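Local coordinates for glycosyl hydrolase family 62 protein (Coprinopsis cinerea, PDB 5B6T) that probably releases alpha-L-arabinofuranosyl side groups from arabinoxylan by hydrolysing their glycosidic bonds, at residues Ile14-Asp19 and Pro303-Leu308; Gly25-Ser30 and Leu287-Asp292; His39-Thr44 and Leu52-Phe57. One frame throughout, in Å; residues are numbered along the deposited sequence.

Interaction 1: Ile14-Asp19 and Pro303-Leu308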
loop_
_atom_site.group_PDB
_atom_site.type_symbol
_atom_site.label_atom_id
_atom_site.label_comp_id
_atom_site.label_asym_id
_atom_site.label_seq_id
_atom_site.Cartn_x
_atom_site.Cartn_y
_atom_site.Cartn_z
ATOM N N ILE A 14 1.310 -6.090 -14.708
ATOM C CA ILE A 14 2.446 -5.159 -14.810
ATOM C C ILE A 14 3.703 -5.808 -14.215
ATOM O O ILE A 14 3.724 -6.233 -13.082
ATOM C CB ILE A 14 2.193 -3.833 -14.073
ATOM C CG1 ILE A 14 1.026 -3.070 -14.699
ATOM C CG2 ILE A 14 3.443 -2.953 -14.090
ATOM C CD1 ILE A 14 0.493 -1.944 -13.831
ATOM N N GLY A 15 4.758 -5.878 -15.035
ATOM C CA GLY A 15 6.060 -6.267 -14.570
ATOM C C GLY A 15 7.122 -5.306 -15.082
ATOM O O GLY A 15 6.816 -4.313 -15.747
ATOM N N PRO A 16 8.386 -5.603 -14.756
ATOM C CA PRO A 16 9.485 -4.727 -15.106
ATOM C C PRO A 16 9.658 -4.592 -16.612
ATOM O O PRO A 16 9.355 -5.505 -17.359
ATOM C CB PRO A 16 10.709 -5.440 -14.530
ATOM C CG PRO A 16 10.212 -6.324 -13.479
ATOM C CD PRO A 16 8.824 -6.728 -13.909
ATOM N N LYS A 17 10.198 -3.454 -17.030
ATOM C CA LYS A 17 10.610 -3.282 -18.417
ATOM C C LYS A 17 11.925 -4.002 -18.645
ATOM O O LYS A 17 12.655 -4.307 -17.708
ATOM C CB LYS A 17 10.789 -1.804 -18.739
ATOM C CG LYS A 17 9.500 -1.009 -18.610
ATOM C CD LYS A 17 8.458 -1.448 -19.634
ATOM C CE LYS A 17 7.214 -0.571 -19.530
ATOM N NZ LYS A 17 6.089 -1.129 -20.295
ATOM N N SER A 18 12.189 -4.329 -19.911
ATOM C CA SER A 18 13.477 -4.862 -20.309
ATOM C C SER A 18 14.360 -3.715 -20.753
ATOM O O SER A 18 14.421 -3.395 -21.923
ATOM C CB SER A 18 13.326 -5.852 -21.449
ATOM O OG SER A 18 14.572 -6.461 -21.688
ATOM N N ASP A 19 14.982 -3.065 -19.797
ATOM C CA ASP A 19 15.882 -1.945 -20.041
ATOM C C ASP A 19 17.102 -2.114 -19.167
ATOM O O ASP A 19 17.231 -3.114 -18.413
ATOM C CB ASP A 19 15.149 -0.615 -19.836
ATOM C CG ASP A 19 14.651 -0.398 -18.396
ATOM O OD1 ASP A 19 15.239 -0.962 -17.461
ATOM O OD2 ASP A 19 13.690 0.404 -18.252
ATOM N N PRO A 303 10.803 -11.979 -8.430
ATOM C CA PRO A 303 10.097 -11.413 -9.580
ATOM C C PRO A 303 8.627 -11.071 -9.322
ATOM O O PRO A 303 7.718 -11.628 -9.933
ATOM C CB PRO A 303 10.265 -12.509 -10.648
ATOM C CG PRO A 303 10.320 -13.762 -9.858
ATOM C CD PRO A 303 11.042 -13.434 -8.590
ATOM N N TRP A 304 8.419 -10.084 -8.473
ATOM C CA TRP A 304 7.052 -9.589 -8.188
ATOM C C TRP A 304 6.457 -8.900 -9.401
ATOM O O TRP A 304 7.136 -8.140 -10.095
ATOM C CB TRP A 304 7.039 -8.608 -7.007
ATOM C CG TRP A 304 7.481 -9.191 -5.716
ATOM C CD1 TRP A 304 8.720 -9.114 -5.185
ATOM C CD2 TRP A 304 6.686 -9.930 -4.782
ATOM N NE1 TRP A 304 8.757 -9.737 -3.969
ATOM C CE2 TRP A 304 7.516 -10.261 -3.702
ATOM C CE3 TRP A 304 5.358 -10.349 -4.761
ATOM C CZ2 TRP A 304 7.069 -11.019 -2.612
ATOM C CZ3 TRP A 304 4.895 -11.076 -3.662
ATOM C CH2 TRP A 304 5.748 -11.415 -2.607
ATOM N N LYS A 305 5.161 -9.142 -9.616
ATOM C CA LYS A 305 4.369 -8.495 -10.675
ATOM C C LYS A 305 3.041 -8.094 -10.057
ATOM O O LYS A 305 2.626 -8.662 -9.052
ATOM C CB LYS A 305 4.172 -9.442 -11.872
ATOM C CG LYS A 305 5.515 -9.934 -12.434
ATOM C CD LYS A 305 5.369 -10.921 -13.557
ATOM C CE LYS A 305 6.640 -11.712 -13.756
ATOM N NZ LYS A 305 7.863 -10.891 -14.043
ATOM N N LEU A 306 2.391 -7.114 -10.662
ATOM C CA LEU A 306 1.105 -6.617 -10.161
ATOM C C LEU A 306 -0.041 -7.318 -10.882
ATOM O O LEU A 306 -0.020 -7.439 -12.111
ATOM C CB LEU A 306 0.996 -5.102 -10.378
ATOM C CG LEU A 306 2.167 -4.243 -9.863
ATOM C CD1 LEU A 306 1.853 -2.773 -10.003
ATOM C CD2 LEU A 306 2.541 -4.594 -8.430
ATOM N N GLY A 307 -1.027 -7.729 -10.108
ATOM C CA GLY A 307 -2.312 -8.214 -10.599
ATOM C C GLY A 307 -3.479 -7.551 -9.904
ATOM O O GLY A 307 -3.297 -6.695 -9.006
ATOM N N LEU A 308 -4.690 -7.913 -10.327
ATOM C CA LEU A 308 -5.884 -7.258 -9.822
ATOM C C LEU A 308 -6.903 -8.298 -9.397
ATOM O O LEU A 308 -7.269 -9.147 -10.215
ATOM C CB LEU A 308 -6.507 -6.398 -10.906
ATOM C CG LEU A 308 -7.672 -5.502 -10.486
ATOM C CD1 LEU A 308 -7.224 -4.456 -9.479
ATOM C CD2 LEU A 308 -8.303 -4.815 -11.690
#
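I14 meets L306 in a single antiparallel bridge, and both backbone bonds of a hydrogen-bonded pair are present. I14 N donates to L306 O at 3.2 Å; in return L306 N donates to I14 O at 2.9 Å, with the nearly straight N-H...O angle of 169°. The same carbonyl oxygen, I14 O, also lies 3.4 Å from K305 CA. The side chains of the bridged pair then meet twice. Near the backbone, I14 CB is 4.1 Å from L306 CB. Farther out, I14 CG1 stands anti to the carbonyl carbon (chi1 -64°) and the chain continues extended, which carries I14 CD1 to 4.1 Å from L306 CD1. Two aliphatic branches thus meet across the bridge, and both residues are buried.

At G15 the bridge ends. With no side chain here, the backbone can pass close to the lysine stem, G15 CA lying 4.3 Å from K305 CG. P16 makes the last, looser contact: its CD is 4.4 Å from W304 O and 4.3 Å from K305 NZ. The lysine chain runs extended until its last torsion (chi4 -58°), where it bends to bring the ammonium nitrogen beside the proline ring. This margin is partly exposed, unlike the I14-L306 end. Beyond P16 the chain turns away from strand 305-311, and the K17 side chain touches F68 and Y70 of strand 68-70, its NZ hydrogen-bonded to A66 O.

The bridge therefore ties the loop between strands 7-9 and 25-34 to the beginning of strand 305-311. That strand is flanked in its own sheet by 7-9 and 285-290, while the L306 side chain packs on I26 and P29 of strand 25-34, in the neighbouring sheet.

Interaction 2: Gly25-Ser30 and Leu287-Asp292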
loop_
_atom_site.group_PDB
_atom_site.type_symbol
_atom_site.label_atom_id
_atom_site.label_comp_id
_atom_site.label_asym_id
_atom_site.label_seq_id
_atom_site.Cartn_x
_atom_site.Cartn_y
_atom_site.Cartn_z
ATOM N N GLY A 25 11.613 -6.764 -9.638
ATOM C CA GLY A 25 10.237 -6.780 -9.171
ATOM C C GLY A 25 9.596 -5.397 -9.296
ATOM O O GLY A 25 10.263 -4.372 -9.128
ATOM N N ILE A 26 8.294 -5.373 -9.579
ATOM C CA ILE A 26 7.469 -4.149 -9.483
ATOM C C ILE A 26 6.523 -4.414 -8.334
ATOM O O ILE A 26 5.872 -5.446 -8.302
ATOM C CB ILE A 26 6.685 -3.864 -10.772
ATOM C CG1 ILE A 26 7.651 -3.652 -11.925
ATOM C CG2 ILE A 26 5.728 -2.698 -10.614
ATOM C CD1 ILE A 26 8.570 -2.480 -11.789
ATOM N N LYS A 27 6.498 -3.495 -7.359
ATOM C CA LYS A 27 6.022 -3.819 -6.028
ATOM C C LYS A 27 5.182 -2.698 -5.396
ATOM O O LYS A 27 5.219 -1.551 -5.813
ATOM C CB LYS A 27 7.224 -4.075 -5.116
ATOM C CG LYS A 27 8.062 -5.276 -5.515
ATOM C CD LYS A 27 9.088 -5.599 -4.439
ATOM C CE LYS A 27 8.440 -6.216 -3.220
ATOM N NZ LYS A 27 9.406 -6.290 -2.097
ATOM N N ASP A 28 4.449 -3.069 -4.354
ATOM C CA ASP A 28 3.911 -2.129 -3.387
ATOM C C ASP A 28 3.042 -1.013 -4.012
ATOM O O ASP A 28 3.234 0.167 -3.695
ATOM C CB ASP A 28 5.056 -1.468 -2.592
ATOM C CG ASP A 28 6.139 -2.433 -2.152
ATOM O OD1 ASP A 28 5.802 -3.553 -1.759
ATOM O OD2 ASP A 28 7.334 -2.000 -2.193
ATOM N N PRO A 29 2.071 -1.365 -4.879
ATOM C CA PRO A 29 1.420 -0.338 -5.668
ATOM C C PRO A 29 0.486 0.569 -4.895
ATOM O O PRO A 29 -0.205 0.120 -3.971
ATOM C CB PRO A 29 0.596 -1.147 -6.700
ATOM C CG PRO A 29 0.358 -2.458 -6.016
ATOM C CD PRO A 29 1.609 -2.721 -5.253
ATOM N N SER A 30 0.419 1.829 -5.334
ATOM C CA SER A 30 -0.615 2.753 -4.948
ATOM C C SER A 30 -1.375 3.184 -6.212
ATOM O O SER A 30 -0.777 3.333 -7.268
ATOM C CB SER A 30 0.001 3.983 -4.278
ATOM O OG SER A 30 -1.005 4.792 -3.691
ATOM N N LEU A 287 -5.503 -4.159 -6.041
ATOM C CA LEU A 287 -4.307 -4.191 -6.883
ATOM C C LEU A 287 -3.172 -4.658 -5.978
ATOM O O LEU A 287 -2.928 -4.042 -4.947
ATOM C CB LEU A 287 -4.038 -2.783 -7.434
ATOM C CG LEU A 287 -2.833 -2.664 -8.385
ATOM C CD1 LEU A 287 -2.951 -3.434 -9.679
ATOM C CD2 LEU A 287 -2.617 -1.182 -8.672
ATOM N N TYR A 288 -2.522 -5.760 -6.335
ATOM C CA TYR A 288 -1.614 -6.420 -5.398
ATOM C C TYR A 288 -0.370 -6.890 -6.138
ATOM O O TYR A 288 -0.320 -6.863 -7.379
ATOM C CB TYR A 288 -2.341 -7.576 -4.732
ATOM C CG TYR A 288 -2.516 -8.794 -5.618
ATOM C CD1 TYR A 288 -3.528 -8.862 -6.588
ATOM C CD2 TYR A 288 -1.700 -9.899 -5.474
ATOM C CE1 TYR A 288 -3.685 -9.968 -7.398
ATOM C CE2 TYR A 288 -1.851 -11.011 -6.278
ATOM C CZ TYR A 288 -2.843 -11.044 -7.246
ATOM O OH TYR A 288 -3.022 -12.184 -8.017
ATOM N N GLN A 289 0.611 -7.350 -5.379
ATOM C CA GLN A 289 1.767 -8.006 -5.941
ATOM C C GLN A 289 1.776 -9.495 -5.646
ATOM O O GLN A 289 1.484 -9.941 -4.515
ATOM C CB GLN A 289 3.090 -7.395 -5.435
ATOM C CG GLN A 289 3.302 -7.489 -3.927
ATOM C CD GLN A 289 4.558 -6.814 -3.436
ATOM O OE1 GLN A 289 5.068 -5.859 -4.036
ATOM N NE2 GLN A 289 5.061 -7.302 -2.293
ATOM N N GLY A 290 2.127 -10.264 -6.687
ATOM C CA GLY A 290 2.262 -11.709 -6.615
ATOM C C GLY A 290 3.519 -12.130 -7.324
ATOM O O GLY A 290 4.213 -11.313 -7.933
ATOM N N LEU A 291 3.837 -13.420 -7.242
ATOM C CA LEU A 291 5.006 -13.945 -7.928
ATOM C C LEU A 291 4.903 -15.446 -8.130
ATOM O O LEU A 291 4.090 -16.136 -7.503
ATOM C CB LEU A 291 6.303 -13.590 -7.202
ATOM C CG LEU A 291 6.735 -14.478 -6.030
ATOM C CD1 LEU A 291 8.074 -14.001 -5.563
ATOM C CD2 LEU A 291 5.756 -14.472 -4.876
ATOM N N ASP A 292 5.723 -15.957 -9.043
ATOM C CA ASP A 292 5.745 -17.391 -9.309
ATOM C C ASP A 292 6.092 -18.155 -8.012
ATOM O O ASP A 292 7.054 -17.823 -7.334
ATOM C CB ASP A 292 6.783 -17.646 -10.401
ATOM C CG ASP A 292 6.929 -19.110 -10.801
ATOM O OD1 ASP A 292 6.637 -20.034 -10.047
ATOM O OD2 ASP A 292 7.443 -19.312 -11.909
HETATM O O HOH W 1 6.826 -5.675 -0.398
#
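Q289 reaches the D28 corner because its CG sits between the backbone N and the carbonyl carbon (chi1 61°) and the chain beyond is extended, while D28 itself adopts a left-handed backbone conformation that breaks the strand. Q289 OE1 accepts from D28 N at 2.9 Å. The bond is bent (N-H...O 145°), and the donor stands 42° out of the amide plane, so it misses the lone-pair direction. The stem of K27 curls past the same oxygen, with K27 CB only 3.0 Å from Q289 OE1. D28 OD1 and Q289 OE1, 3.3 Å apart, are two acceptors and do not bond.

GH62 enzymes are five-bladed beta-propellers, and this contact joins strand 25-34, at the edge of one blade, to strand 285-290 of the adjacent blade. A water links the polar ends: it accepts from Q289 NE2 at 3.1 Å, lies 2.7 Å from D28 OD1, to which it probably donates, and takes a weak bond from K27 NZ. D28 OD2 bonds S43 OG, and K27 NZ bonds Y299 OH; D28 OD2 and K27 NZ also bond a glycerol, probably from the crystallisation liquor, near the calcium ion. A leucine in place of Q289 would probably leave D28 N without its acceptor and the water without one anchor. Just after the corner, P29 CB rests 3.8 Å from L287 CD2.

Interaction 3: His39-Thr44 and Leu52-Phe57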
loop_
_atom_site.group_PDB
_atom_site.type_symbol
_atom_site.label_atom_id
_atom_site.label_comp_id
_atom_site.label_asym_id
_atom_site.label_seq_id
_atom_site.Cartn_x
_atom_site.Cartn_y
_atom_site.Cartn_z
ATOM N N HIS A 39 -3.608 5.909 -12.432
ATOM C CA HIS A 39 -2.303 6.435 -12.050
ATOM C C HIS A 39 -1.766 5.477 -10.998
ATOM O O HIS A 39 -2.288 5.416 -9.887
ATOM C CB HIS A 39 -2.419 7.846 -11.479
ATOM C CG HIS A 39 -3.102 8.782 -12.410
ATOM N ND1 HIS A 39 -2.433 9.582 -13.307
ATOM C CD2 HIS A 39 -4.418 8.990 -12.635
ATOM C CE1 HIS A 39 -3.305 10.267 -14.028
ATOM N NE2 HIS A 39 -4.521 9.911 -13.650
ATOM N N VAL A 40 -0.735 4.729 -11.365
ATOM C CA VAL A 40 -0.162 3.754 -10.469
ATOM C C VAL A 40 1.257 4.211 -10.097
ATOM O O VAL A 40 2.058 4.574 -10.978
ATOM C CB VAL A 40 -0.115 2.353 -11.111
ATOM C CG1 VAL A 40 0.700 1.352 -10.280
ATOM C CG2 VAL A 40 -1.535 1.833 -11.393
ATOM N N PHE A 41 1.556 4.188 -8.808
ATOM C CA PHE A 41 2.925 4.372 -8.317
ATOM C C PHE A 41 3.377 3.081 -7.703
ATOM O O PHE A 41 2.601 2.430 -7.019
ATOM C CB PHE A 41 2.956 5.493 -7.264
ATOM C CG PHE A 41 2.554 6.826 -7.807
ATOM C CD1 PHE A 41 1.228 7.141 -8.043
ATOM C CD2 PHE A 41 3.531 7.759 -8.128
ATOM C CE1 PHE A 41 0.878 8.361 -8.612
ATOM C CE2 PHE A 41 3.177 8.986 -8.642
ATOM C CZ PHE A 41 1.855 9.293 -8.863
ATOM N N ALA A 42 4.629 2.680 -7.962
ATOM C CA ALA A 42 5.110 1.402 -7.468
ATOM C C ALA A 42 6.576 1.509 -7.121
ATOM O O ALA A 42 7.269 2.402 -7.637
ATOM C CB ALA A 42 4.886 0.327 -8.536
ATOM N N SER A 43 7.031 0.595 -6.258
ATOM C CA SER A 43 8.471 0.407 -6.041
ATOM C C SER A 43 9.092 -0.354 -7.199
ATOM O O SER A 43 8.542 -1.333 -7.670
ATOM C CB SER A 43 8.752 -0.406 -4.774
ATOM O OG SER A 43 8.087 0.157 -3.673
ATOM N N THR A 44 10.268 0.090 -7.642
ATOM C CA THR A 44 11.159 -0.772 -8.429
ATOM C C THR A 44 12.100 -1.489 -7.466
ATOM O O THR A 44 12.646 -0.848 -6.551
ATOM C CB THR A 44 11.960 0.033 -9.468
ATOM O OG1 THR A 44 12.830 0.997 -8.829
ATOM C CG2 THR A 44 11.033 0.784 -10.390
ATOM N N LEU A 52 11.215 4.459 -7.254
ATOM C CA LEU A 52 9.784 4.552 -7.514
ATOM C C LEU A 52 9.536 4.831 -8.982
ATOM O O LEU A 52 10.297 5.540 -9.636
ATOM C CB LEU A 52 9.165 5.690 -6.686
ATOM C CG LEU A 52 9.234 5.562 -5.157
ATOM C CD1 LEU A 52 8.724 6.820 -4.451
ATOM C CD2 LEU A 52 8.442 4.367 -4.647
ATOM N N VAL A 53 8.421 4.293 -9.458
ATOM C CA VAL A 53 7.994 4.493 -10.843
ATOM C C VAL A 53 6.506 4.892 -10.887
ATOM O O VAL A 53 5.701 4.453 -10.046
ATOM C CB VAL A 53 8.300 3.230 -11.668
ATOM C CG1 VAL A 53 7.485 2.045 -11.203
ATOM C CG2 VAL A 53 8.143 3.501 -13.162
ATOM N N TYR A 54 6.174 5.727 -11.881
ATOM C CA TYR A 54 4.834 6.173 -12.173
ATOM C C TYR A 54 4.408 5.546 -13.500
ATOM O O TYR A 54 5.190 5.522 -14.480
ATOM C CB TYR A 54 4.787 7.694 -12.276
ATOM C CG TYR A 54 3.524 8.264 -12.855
ATOM C CD1 TYR A 54 2.340 8.261 -12.118
ATOM C CD2 TYR A 54 3.496 8.868 -14.120
ATOM C CE1 TYR A 54 1.170 8.787 -12.631
ATOM C CE2 TYR A 54 2.318 9.384 -14.636
ATOM C CZ TYR A 54 1.157 9.367 -13.886
ATOM O OH TYR A 54 -0.011 9.900 -14.401
ATOM N N ILE A 55 3.199 4.980 -13.492
ATOM C CA ILE A 55 2.646 4.254 -14.622
ATOM C C ILE A 55 1.220 4.741 -14.830
ATOM O O ILE A 55 0.474 4.811 -13.874
ATOM C CB ILE A 55 2.627 2.737 -14.339
ATOM C CG1 ILE A 55 3.982 2.253 -13.772
ATOM C CG2 ILE A 55 2.229 1.967 -15.602
ATOM C CD1 ILE A 55 3.964 0.810 -13.262
ATOM N N SER A 56 0.829 5.093 -16.055
ATOM C CA SER A 56 -0.532 5.539 -16.277
ATOM C C SER A 56 -1.093 4.921 -17.556
ATOM O O SER A 56 -0.364 4.674 -18.512
ATOM C CB SER A 56 -0.605 7.073 -16.283
ATOM O OG SER A 56 -1.918 7.582 -16.488
ATOM N N PHE A 57 -2.383 4.645 -17.525
ATOM C CA PHE A 57 -3.057 3.936 -18.616
ATOM C C PHE A 57 -4.561 4.163 -18.491
ATOM O O PHE A 57 -5.095 4.397 -17.401
ATOM C CB PHE A 57 -2.722 2.423 -18.584
ATOM C CG PHE A 57 -2.815 1.798 -17.224
ATOM C CD1 PHE A 57 -1.732 1.807 -16.370
ATOM C CD2 PHE A 57 -4.000 1.205 -16.797
ATOM C CE1 PHE A 57 -1.825 1.254 -15.116
ATOM C CE2 PHE A 57 -4.099 0.648 -15.546
ATOM C CZ PHE A 57 -3.003 0.670 -14.702
#
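H39 ND1 and Y54 OH share the shortest polar bond between the two strands, 2.7 Å long, and the geometry leaves open which of them donates. It links the two strands, 37-46 and 49-57, of a beta hairpin in the middle of one four-stranded propeller blade. The two side chains run side by side in the same direction, their rings rim to rim with planes 22° apart, and the phenol oxygen lies at the imidazole edge, near its plane. Y54 gets there with CG anti to its own nitrogen (chi1 168°). H39 NE2 is held in turn by the carbonyl oxygen of H34.

F41 completes the aromatic cluster. Y54 CD1 lies over one face of the F41 ring, displaced toward its rim, and comes 3.4 Å from F41 CZ; with the planes at 47° the pair is neither a stack nor edge-to-face. P84 and V86 of strand 82-89 also touch F41, so this face of the hairpin looks toward the next blade.

The backbone register is regular. V40 with I55 and A42 with V53 are hydrogen-bonded pairs, each with both bonds. V40 N donates to I55 O at 2.8 Å. V53 N donates to A42 O at 2.9 Å. F41 and Y54 form a non-hydrogen-bonded pair between them, where F41 CA approaches V53 O at 3.3 Å in a CA-H...O contact.

V40, A42, V53 and I55 cover the other face. There V40 CG2 meets the F57 ring at CE1, 3.8 Å away, and at the opposite end the T44 side chain crosses that of V53 at about a right angle, T44 CG2 lying 3.9 Å from V53 CG1.

The three contacts are nested along the chain: interaction 3 lies within the loop closed by interaction 2, and that within the loop closed by interaction 1. Their centres are close, about 7 Å between 1 and 2 and about 11 Å from either to 3. Interactions 1 and 2 share a sheet through neighbouring strands 285-290 and 305-311; interactions 2 and 3 share the next one through strands 25-34 and 37-46. S30 N lies 2.8 Å from F41 O, a probable hydrogen bond, and I14 CG2 packs 3.9 Å from I55 CD1. N-terminal strand 7-9 lies beside C-terminal 305-311, consistent with propeller closure within that sheet, which these contacts pack on the blade of 25-57.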